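Local atomic coordinates of adenylate cyclase (Hippeastrum hybrid cultivar, PDB entry 6YP4), a protein that acts mainly as a triphosphatase, despite its name as a putative adenylyl cyclase, and binds a non-hydrolysable GTP analogue. Residues R137-D151 with I163-L177. Numbering follows the deposited sequence.
Sequences RAVYRWVEGLILELD and IECETTEPERVKGLL. With GCP (phosphomethylphosphonic acid guanylate ester), chain B; GCP (phosphomethylphosphonic acid guanylate ester), chain C; EDO (1,2-ethanediol), chain I.
Glu149 and Glu164 face each other as a hydrogen-bonded antiparallel pair: Glu149 N gives to Glu164 O at 2.9 Å and Glu164 N returns a more bent bond to Glu149 O, also 2.9 Å. Their side chains leave the sheet on the nucleotide side, while Leu148, Leu150, Ile163 and Cys165 fill the other face, where Leu148 CD2 meets Leu177 CD1 at 4.2 Å. Leu146, just past the turn, reaches from the sheet to the helix. Its CB rests 4.2 Å from Cys165 SG; with CG anti to the carbonyl carbon (chi1 -63°), the fork is carried on to the helix, CD1 lying 4.0 Å from Val173 CG1 and CD2 facing Val173 CG2, tip to tip. Farther out, Arg172 NH2 sits between the two oxygens of Glu144, 2.6 Å from OE1, in a salt bridge made at the edge of the guanidinium. On the polar face, Arg137 takes hold of Asp151 side-on, NE reaching OD1 at 2.7 Å in a nearly straight bond (172°) and NH2 reaching OD2, while NH1 and NH2 both donate to O2B of the chain B nucleotide, NH1 at 3.0 Å. Lys195 bridges the neighbouring carboxylates of Asp151 and Glu164, which stand almost perpendicular. A leucine in place of Arg137 would probably leave Asp151 without one of its charged mates and O2B without two donors. Charged side chains pointing inward from a curled antiparallel sheet to hold a triphosphate, with helices packed outside, mark the triphosphate tunnel fold of the CYTH family; here strands 147-155 and 158-166 form part of that wall.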
loop_
_atom_site.group_PDB
_atom_site.type_symbol
_atom_site.label_atom_id
_atom_site.label_comp_id
_atom_site.label_asym_id
_atom_site.label_seq_id
_atom_site.Cartn_x
_atom_site.Cartn_y
_atom_site.Cartn_z
ATOM N N ARG A 137 -10.497 7.705 2.715
ATOM C CA ARG A 137 -10.098 6.330 2.987
ATOM C C ARG A 137 -9.129 6.314 4.156
ATOM O O ARG A 137 -8.064 6.937 4.088
ATOM C CB ARG A 137 -9.459 5.676 1.754
ATOM C CG ARG A 137 -8.711 4.368 2.056
ATOM C CD ARG A 137 -8.464 3.592 0.774
ATOM N NE ARG A 137 -9.710 3.232 0.085
ATOM C CZ ARG A 137 -9.763 2.734 -1.152
ATOM N NH1 ARG A 137 -8.649 2.543 -1.846
ATOM N NH2 ARG A 137 -10.926 2.429 -1.707
ATOM N N ALA A 138 -9.502 5.587 5.209
ATOM C CA ALA A 138 -8.677 5.344 6.380
ATOM C C ALA A 138 -8.153 3.918 6.296
ATOM O O ALA A 138 -8.935 2.986 6.079
ATOM C CB ALA A 138 -9.494 5.563 7.664
ATOM N N VAL A 139 -6.834 3.752 6.430
ATOM C CA VAL A 139 -6.164 2.471 6.205
ATOM C C VAL A 139 -5.648 1.943 7.532
ATOM O O VAL A 139 -5.087 2.699 8.333
ATOM C CB VAL A 139 -4.997 2.594 5.202
ATOM C CG1 VAL A 139 -4.425 1.212 4.841
ATOM C CG2 VAL A 139 -5.431 3.347 3.966
ATOM N N TYR A 140 -5.797 0.629 7.737
ATOM C CA TYR A 140 -5.436 -0.047 8.977
ATOM C C TYR A 140 -4.656 -1.312 8.651
ATOM O O TYR A 140 -5.019 -2.049 7.730
ATOM C CB TYR A 140 -6.703 -0.411 9.801
ATOM C CG TYR A 140 -7.581 0.787 10.075
ATOM C CD1 TYR A 140 -8.557 1.192 9.168
ATOM C CD2 TYR A 140 -7.392 1.549 11.223
ATOM C CE1 TYR A 140 -9.333 2.310 9.415
ATOM C CE2 TYR A 140 -8.144 2.667 11.473
ATOM C CZ TYR A 140 -9.129 3.031 10.578
ATOM O OH TYR A 140 -9.860 4.155 10.839
ATOM N N ARG A 141 -3.588 -1.569 9.415
ATOM C CA ARG A 141 -2.911 -2.866 9.405
ATOM C C ARG A 141 -3.418 -3.673 10.601
ATOM O O ARG A 141 -3.153 -3.316 11.756
ATOM C CB ARG A 141 -1.392 -2.706 9.451
ATOM C CG ARG A 141 -0.677 -4.034 9.508
ATOM C CD ARG A 141 0.855 -3.892 9.338
ATOM N NE ARG A 141 1.236 -3.294 8.062
ATOM C CZ ARG A 141 1.689 -2.050 7.936
ATOM N NH1 ARG A 141 1.820 -1.291 9.011
ATOM N NH2 ARG A 141 2.013 -1.564 6.747
ATOM N N TRP A 142 -4.144 -4.763 10.323
ATOM C CA TRP A 142 -4.887 -5.542 11.308
ATOM C C TRP A 142 -4.156 -6.868 11.590
ATOM O O TRP A 142 -2.947 -6.988 11.321
ATOM C CB TRP A 142 -6.322 -5.725 10.787
ATOM C CG TRP A 142 -7.261 -6.238 11.817
ATOM C CD1 TRP A 142 -7.316 -5.861 13.122
ATOM C CD2 TRP A 142 -8.256 -7.257 11.649
ATOM N NE1 TRP A 142 -8.293 -6.569 13.775
ATOM C CE2 TRP A 142 -8.883 -7.435 12.893
ATOM C CE3 TRP A 142 -8.682 -8.029 10.562
ATOM C CZ2 TRP A 142 -9.922 -8.352 13.087
ATOM C CZ3 TRP A 142 -9.711 -8.949 10.761
ATOM C CH2 TRP A 142 -10.315 -9.098 12.012
ATOM N N VAL A 143 -4.882 -7.860 12.136
ATOM C CA VAL A 143 -4.264 -9.149 12.450
ATOM C C VAL A 143 -3.646 -9.776 11.190
ATOM O O VAL A 143 -4.137 -9.605 10.065
ATOM C CB VAL A 143 -5.260 -10.120 13.115
ATOM C CG1 VAL A 143 -5.958 -9.458 14.302
ATOM C CG2 VAL A 143 -6.283 -10.639 12.114
ATOM N N GLU A 144 -2.526 -10.475 11.390
ATOM C CA GLU A 144 -1.757 -11.126 10.325
ATOM C C GLU A 144 -1.340 -10.159 9.224
ATOM O O GLU A 144 -1.133 -10.569 8.074
ATOM C CB GLU A 144 -2.508 -12.321 9.727
ATOM C CG GLU A 144 -3.023 -13.270 10.785
ATOM C CD GLU A 144 -3.677 -14.517 10.215
ATOM O OE1 GLU A 144 -4.627 -15.023 10.856
ATOM O OE2 GLU A 144 -3.217 -14.998 9.162
ATOM N N GLY A 145 -1.177 -8.881 9.566
ATOM C CA GLY A 145 -0.787 -7.887 8.587
ATOM C C GLY A 145 -1.850 -7.548 7.564
ATOM O O GLY A 145 -1.567 -6.788 6.631
ATOM N N LEU A 146 -3.053 -8.102 7.692
ATOM C CA LEU A 146 -4.142 -7.746 6.792
ATOM C C LEU A 146 -4.390 -6.244 6.822
ATOM O O LEU A 146 -4.336 -5.610 7.881
ATOM C CB LEU A 146 -5.422 -8.488 7.195
ATOM C CG LEU A 146 -5.390 -10.022 7.105
ATOM C CD1 LEU A 146 -6.561 -10.655 7.870
ATOM C CD2 LEU A 146 -5.372 -10.463 5.639
ATOM N N ILE A 147 -4.662 -5.681 5.645
ATOM C CA ILE A 147 -4.878 -4.252 5.457
ATOM C C ILE A 147 -6.374 -4.031 5.290
ATOM O O ILE A 147 -6.979 -4.563 4.351
ATOM C CB ILE A 147 -4.109 -3.721 4.235
ATOM C CG1 ILE A 147 -2.585 -3.891 4.418
ATOM C CG2 ILE A 147 -4.521 -2.299 3.915
ATOM C CD1 ILE A 147 -2.022 -2.991 5.481
ATOM N N LEU A 148 -6.964 -3.254 6.193
ATOM C CA LEU A 148 -8.374 -2.868 6.110
ATOM C C LEU A 148 -8.497 -1.435 5.618
ATOM O O LEU A 148 -7.749 -0.553 6.056
ATOM C CB LEU A 148 -9.055 -2.987 7.473
ATOM C CG LEU A 148 -8.974 -4.312 8.238
ATOM C CD1 LEU A 148 -9.598 -4.140 9.608
ATOM C CD2 LEU A 148 -9.619 -5.472 7.485
ATOM N N GLU A 149 -9.450 -1.200 4.709
ATOM C CA GLU A 149 -9.710 0.125 4.157
ATOM C C GLU A 149 -11.148 0.496 4.466
ATOM O O GLU A 149 -12.073 -0.181 4.000
ATOM C CB GLU A 149 -9.474 0.161 2.648
ATOM C CG GLU A 149 -8.011 0.164 2.240
ATOM C CD GLU A 149 -7.790 -0.590 0.951
ATOM O OE1 GLU A 149 -7.906 -1.828 0.976
ATOM O OE2 GLU A 149 -7.523 0.050 -0.088
ATOM N N LEU A 150 -11.333 1.547 5.264
ATOM C CA LEU A 150 -12.644 2.027 5.683
ATOM C C LEU A 150 -12.935 3.303 4.903
ATOM O O LEU A 150 -12.211 4.297 5.040
ATOM C CB LEU A 150 -12.648 2.280 7.190
ATOM C CG LEU A 150 -13.942 2.709 7.876
ATOM C CD1 LEU A 150 -14.964 1.570 7.854
ATOM C CD2 LEU A 150 -13.679 3.165 9.306
ATOM N N ASP A 151 -13.981 3.278 4.082
ATOM C CA ASP A 151 -14.233 4.326 3.109
ATOM C C ASP A 151 -15.466 5.139 3.488
ATOM O O ASP A 151 -16.459 4.596 3.975
ATOM C CB ASP A 151 -14.438 3.739 1.705
ATOM C CG ASP A 151 -13.146 3.253 1.063
ATOM O OD1 ASP A 151 -12.045 3.821 1.343
ATOM O OD2 ASP A 151 -13.249 2.321 0.234
ATOM N N ILE A 163 -16.221 -1.142 4.383
ATOM C CA ILE A 163 -14.911 -1.637 4.792
ATOM C C ILE A 163 -14.515 -2.779 3.864
ATOM O O ILE A 163 -15.358 -3.603 3.485
ATOM C CB ILE A 163 -14.887 -2.061 6.275
ATOM C CG1 ILE A 163 -13.438 -2.421 6.670
ATOM C CG2 ILE A 163 -15.846 -3.208 6.534
ATOM C CD1 ILE A 163 -13.079 -2.086 8.092
ATOM N N GLU A 164 -13.235 -2.811 3.471
ATOM C CA GLU A 164 -12.761 -3.747 2.460
ATOM C C GLU A 164 -11.389 -4.275 2.846
ATOM O O GLU A 164 -10.650 -3.620 3.580
ATOM C CB GLU A 164 -12.688 -3.095 1.080
ATOM C CG GLU A 164 -14.009 -2.445 0.693
ATOM C CD GLU A 164 -13.915 -1.631 -0.567
ATOM O OE1 GLU A 164 -12.802 -1.540 -1.137
ATOM O OE2 GLU A 164 -14.954 -1.075 -0.975
ATOM N N CYS A 165 -11.068 -5.463 2.323
ATOM C CA CYS A 165 -9.824 -6.163 2.637
ATOM C C CYS A 165 -9.381 -7.001 1.444
ATOM O O CYS A 165 -10.077 -7.942 1.051
ATOM C CB CYS A 165 -10.001 -7.051 3.873
ATOM S SG CYS A 165 -8.456 -7.836 4.385
ATOM N N GLU A 166 -8.212 -6.680 0.887
ATOM C CA GLU A 166 -7.622 -7.469 -0.187
ATOM C C GLU A 166 -6.901 -8.670 0.408
ATOM O O GLU A 166 -6.127 -8.530 1.360
ATOM C CB GLU A 166 -6.647 -6.611 -1.005
ATOM C CG GLU A 166 -6.642 -6.891 -2.516
ATOM C CD GLU A 166 -5.724 -8.039 -2.913
ATOM O OE1 GLU A 166 -4.839 -8.395 -2.103
ATOM O OE2 GLU A 166 -5.886 -8.580 -4.037
ATOM N N THR A 167 -7.144 -9.849 -0.154
ATOM C CA THR A 167 -6.603 -11.057 0.446
ATOM C C THR A 167 -6.498 -12.143 -0.615
ATOM O O THR A 167 -7.171 -12.097 -1.649
ATOM C CB THR A 167 -7.478 -11.521 1.610
ATOM O OG1 THR A 167 -6.959 -12.734 2.166
ATOM C CG2 THR A 167 -8.917 -11.748 1.125
ATOM N N THR A 168 -5.624 -13.112 -0.350
ATOM C CA THR A 168 -5.557 -14.321 -1.153
ATOM C C THR A 168 -6.386 -15.445 -0.553
ATOM O O THR A 168 -6.506 -16.503 -1.178
ATOM C CB THR A 168 -4.103 -14.792 -1.316
ATOM O OG1 THR A 168 -3.595 -15.237 -0.052
ATOM C CG2 THR A 168 -3.242 -13.675 -1.833
ATOM N N GLU A 169 -6.966 -15.235 0.638
ATOM C CA GLU A 169 -7.791 -16.228 1.316
ATOM C C GLU A 169 -9.181 -15.649 1.607
ATOM O O GLU A 169 -9.535 -15.435 2.768
ATOM C CB GLU A 169 -7.156 -16.703 2.622
ATOM C CG GLU A 169 -5.672 -17.039 2.559
ATOM C CD GLU A 169 -5.154 -17.576 3.888
ATOM O OE1 GLU A 169 -5.717 -18.573 4.393
ATOM O OE2 GLU A 169 -4.221 -16.977 4.447
ATOM N N PRO A 170 -9.998 -15.435 0.567
ATOM C CA PRO A 170 -11.270 -14.714 0.791
ATOM C C PRO A 170 -12.204 -15.371 1.792
ATOM O O PRO A 170 -12.789 -14.669 2.627
ATOM C CB PRO A 170 -11.895 -14.663 -0.614
ATOM C CG PRO A 170 -11.167 -15.717 -1.409
ATOM C CD PRO A 170 -9.793 -15.772 -0.848
ATOM N N GLU A 171 -12.374 -16.689 1.751
ATOM C CA GLU A 171 -13.357 -17.294 2.643
ATOM C C GLU A 171 -12.927 -17.206 4.103
ATOM O O GLU A 171 -13.754 -16.941 4.979
ATOM C CB GLU A 171 -13.630 -18.745 2.238
ATOM C CG GLU A 171 -14.304 -18.830 0.885
ATOM C CD GLU A 171 -15.670 -18.160 0.880
ATOM O OE1 GLU A 171 -16.098 -17.706 -0.202
ATOM O OE2 GLU A 171 -16.321 -18.098 1.949
ATOM N N ARG A 172 -11.645 -17.410 4.396
ATOM C CA ARG A 172 -11.246 -17.398 5.797
ATOM C C ARG A 172 -11.137 -15.975 6.348
ATOM O O ARG A 172 -11.483 -15.726 7.508
ATOM C CB ARG A 172 -9.924 -18.149 5.959
ATOM C CG ARG A 172 -9.359 -18.105 7.345
ATOM C CD ARG A 172 -7.974 -18.704 7.386
ATOM N NE ARG A 172 -7.168 -17.987 8.340
ATOM C CZ ARG A 172 -6.150 -17.228 7.972
ATOM N NH1 ARG A 172 -5.830 -17.139 6.691
ATOM N NH2 ARG A 172 -5.438 -16.554 8.858
ATOM N N VAL A 173 -10.659 -15.022 5.548
ATOM C CA VAL A 173 -10.531 -13.659 6.055
ATOM C C VAL A 173 -11.907 -13.042 6.246
ATOM O O VAL A 173 -12.152 -12.313 7.219
ATOM C CB VAL A 173 -9.639 -12.816 5.124
ATOM C CG1 VAL A 173 -9.676 -11.341 5.528
ATOM C CG2 VAL A 173 -8.183 -13.353 5.143
ATOM N N LYS A 174 -12.834 -13.334 5.335
ATOM C CA LYS A 174 -14.181 -12.808 5.485
ATOM C C LYS A 174 -14.818 -13.320 6.773
ATOM O O LYS A 174 -15.538 -12.577 7.453
ATOM C CB LYS A 174 -15.018 -13.161 4.259
ATOM C CG LYS A 174 -16.500 -12.901 4.436
ATOM C CD LYS A 174 -17.250 -13.216 3.167
ATOM C CE LYS A 174 -17.940 -14.562 3.252
ATOM N NZ LYS A 174 -18.750 -14.805 2.025
ATOM N N GLY A 175 -14.538 -14.574 7.143
ATOM C CA GLY A 175 -14.961 -15.066 8.447
ATOM C C GLY A 175 -14.348 -14.281 9.593
ATOM O O GLY A 175 -15.042 -13.874 10.528
ATOM N N LEU A 176 -13.036 -14.053 9.532
ATOM C CA LEU A 176 -12.377 -13.194 10.513
ATOM C C LEU A 176 -13.040 -11.817 10.598
ATOM O O LEU A 176 -13.317 -11.309 11.691
ATOM C CB LEU A 176 -10.902 -13.038 10.144
ATOM C CG LEU A 176 -10.011 -14.276 10.252
ATOM C CD1 LEU A 176 -8.604 -13.939 9.845
ATOM C CD2 LEU A 176 -10.012 -14.864 11.644
ATOM N N LEU A 177 -13.253 -11.173 9.449
ATOM C CA LEU A 177 -13.758 -9.806 9.448
ATOM C C LEU A 177 -15.193 -9.755 9.961
ATOM O O LEU A 177 -15.539 -8.905 10.791
ATOM C CB LEU A 177 -13.649 -9.211 8.036
ATOM C CG LEU A 177 -13.935 -7.715 7.849
ATOM C CD1 LEU A 177 -13.263 -6.854 8.916
ATOM C CD2 LEU A 177 -13.552 -7.226 6.456
HETATM P PG GCP B . -12.908 -0.180 -4.358
HETATM O O1G GCP B . -13.875 -0.981 -3.538
HETATM O O2G GCP B . -12.971 1.282 -3.975
HETATM O O3G GCP B . -13.228 -0.347 -5.823
HETATM C C3B GCP B . -11.227 -0.808 -4.020
HETATM P PB GCP B . -10.028 0.119 -5.089
HETATM O O1B GCP B . -10.565 0.364 -6.469
HETATM O O2B GCP B . -9.591 1.398 -4.419
HETATM O O3A GCP B . -8.724 -0.874 -5.219
HETATM P PA GCP B . -7.315 -0.276 -5.818
HETATM O O1A GCP B . -6.762 -1.331 -6.760
HETATM O O2A GCP B . -7.641 0.986 -6.587
HETATM O "O5'" GCP B . -6.258 0.090 -4.553
HETATM C "C5'" GCP B . -6.571 -0.373 -3.246
HETATM C "C4'" GCP B . -6.498 -1.956 -3.158
HETATM O "O4'" GCP B . -5.234 -2.572 -3.832
HETATM C "C3'" GCP B . -6.422 -2.302 -1.930
HETATM O "O3'" GCP B . -7.287 -3.438 -1.681
HETATM C "C2'" GCP B . -4.810 -2.618 -1.596
HETATM O "O2'" GCP B . -4.634 -3.784 -0.707
HETATM C "C1'" GCP B . -4.172 -2.749 -2.695
HETATM N N9 GCP B . -3.097 -1.682 -2.793
HETATM C C8 GCP B . -3.328 -0.544 -3.457
HETATM N N7 GCP B . -2.226 0.227 -3.398
HETATM C C5 GCP B . -1.304 -0.442 -2.687
HETATM C C6 GCP B . 0.001 -0.123 -2.318
HETATM O O6 GCP B . 0.475 0.913 -2.648
HETATM N N1 GCP B . 0.718 -0.983 -1.595
HETATM C C2 GCP B . 0.174 -2.172 -1.218
HETATM N N2 GCP B . 1.052 -3.032 -0.428
HETATM N N3 GCP B . -1.102 -2.483 -1.575
HETATM C C4 GCP B . -1.839 -1.617 -2.311
HETATM P PG GCP C . 11.913 -4.369 4.964
HETATM O O1G GCP C . 12.419 -5.673 4.424
HETATM O O2G GCP C . 12.550 -3.209 4.231
HETATM O O3G GCP C . 12.216 -4.281 6.439
HETATM C C3B GCP C . 10.106 -4.314 4.702
HETATM P PB GCP C . 9.454 -2.742 5.438
HETATM O O1B GCP C . 10.119 -2.403 6.740
HETATM O O2B GCP C . 9.545 -1.608 4.447
HETATM O O3A GCP C . 7.867 -3.045 5.741
HETATM P PA GCP C . 6.862 -1.792 6.093
HETATM O O1A GCP C . 5.978 -2.255 7.238
HETATM O O2A GCP C . 7.720 -0.627 6.540
HETATM O "O5'" GCP C . 5.981 -1.353 4.721
HETATM C "C5'" GCP C . 6.006 -2.214 3.590
HETATM C "C4'" GCP C . 5.284 -3.595 3.897
HETATM O "O4'" GCP C . 3.917 -3.447 4.633
HETATM C "C3'" GCP C . 5.006 -4.173 2.792
HETATM O "O3'" GCP C . 5.313 -5.587 2.882
HETATM C "C2'" GCP C . 3.390 -3.872 2.460
HETATM O "O2'" GCP C . 2.703 -5.044 1.882
HETATM C "C1'" GCP C . 2.816 -3.450 3.520
HETATM N N9 GCP C . 2.281 -2.049 3.290
HETATM C C8 GCP C . 2.995 -0.980 3.660
HETATM N N7 GCP C . 2.305 0.134 3.350
HETATM C C5 GCP C . 1.153 -0.252 2.779
HETATM C C6 GCP C . 0.075 0.471 2.272
HETATM O O6 GCP C . 0.087 1.657 2.306
HETATM N N1 GCP C . -0.970 -0.169 1.748
HETATM C C2 GCP C . -0.983 -1.529 1.710
HETATM N N2 GCP C . -2.179 -2.120 1.114
HETATM N N3 GCP C . 0.069 -2.236 2.204
HETATM C C4 GCP C . 1.136 -1.596 2.739
HETATM C C1 EDO I . -10.849 -19.654 0.457
HETATM O O1 EDO I . -10.965 -18.910 -0.762
HETATM C C2 EDO I . -9.861 -18.939 1.368
HETATM O O2 EDO I . -10.047 -19.278 2.747
HETATM O O HOH W 1 -4.644 -7.087 3.293
HETATM O O HOH W 2 -6.987 -4.248 1.676
#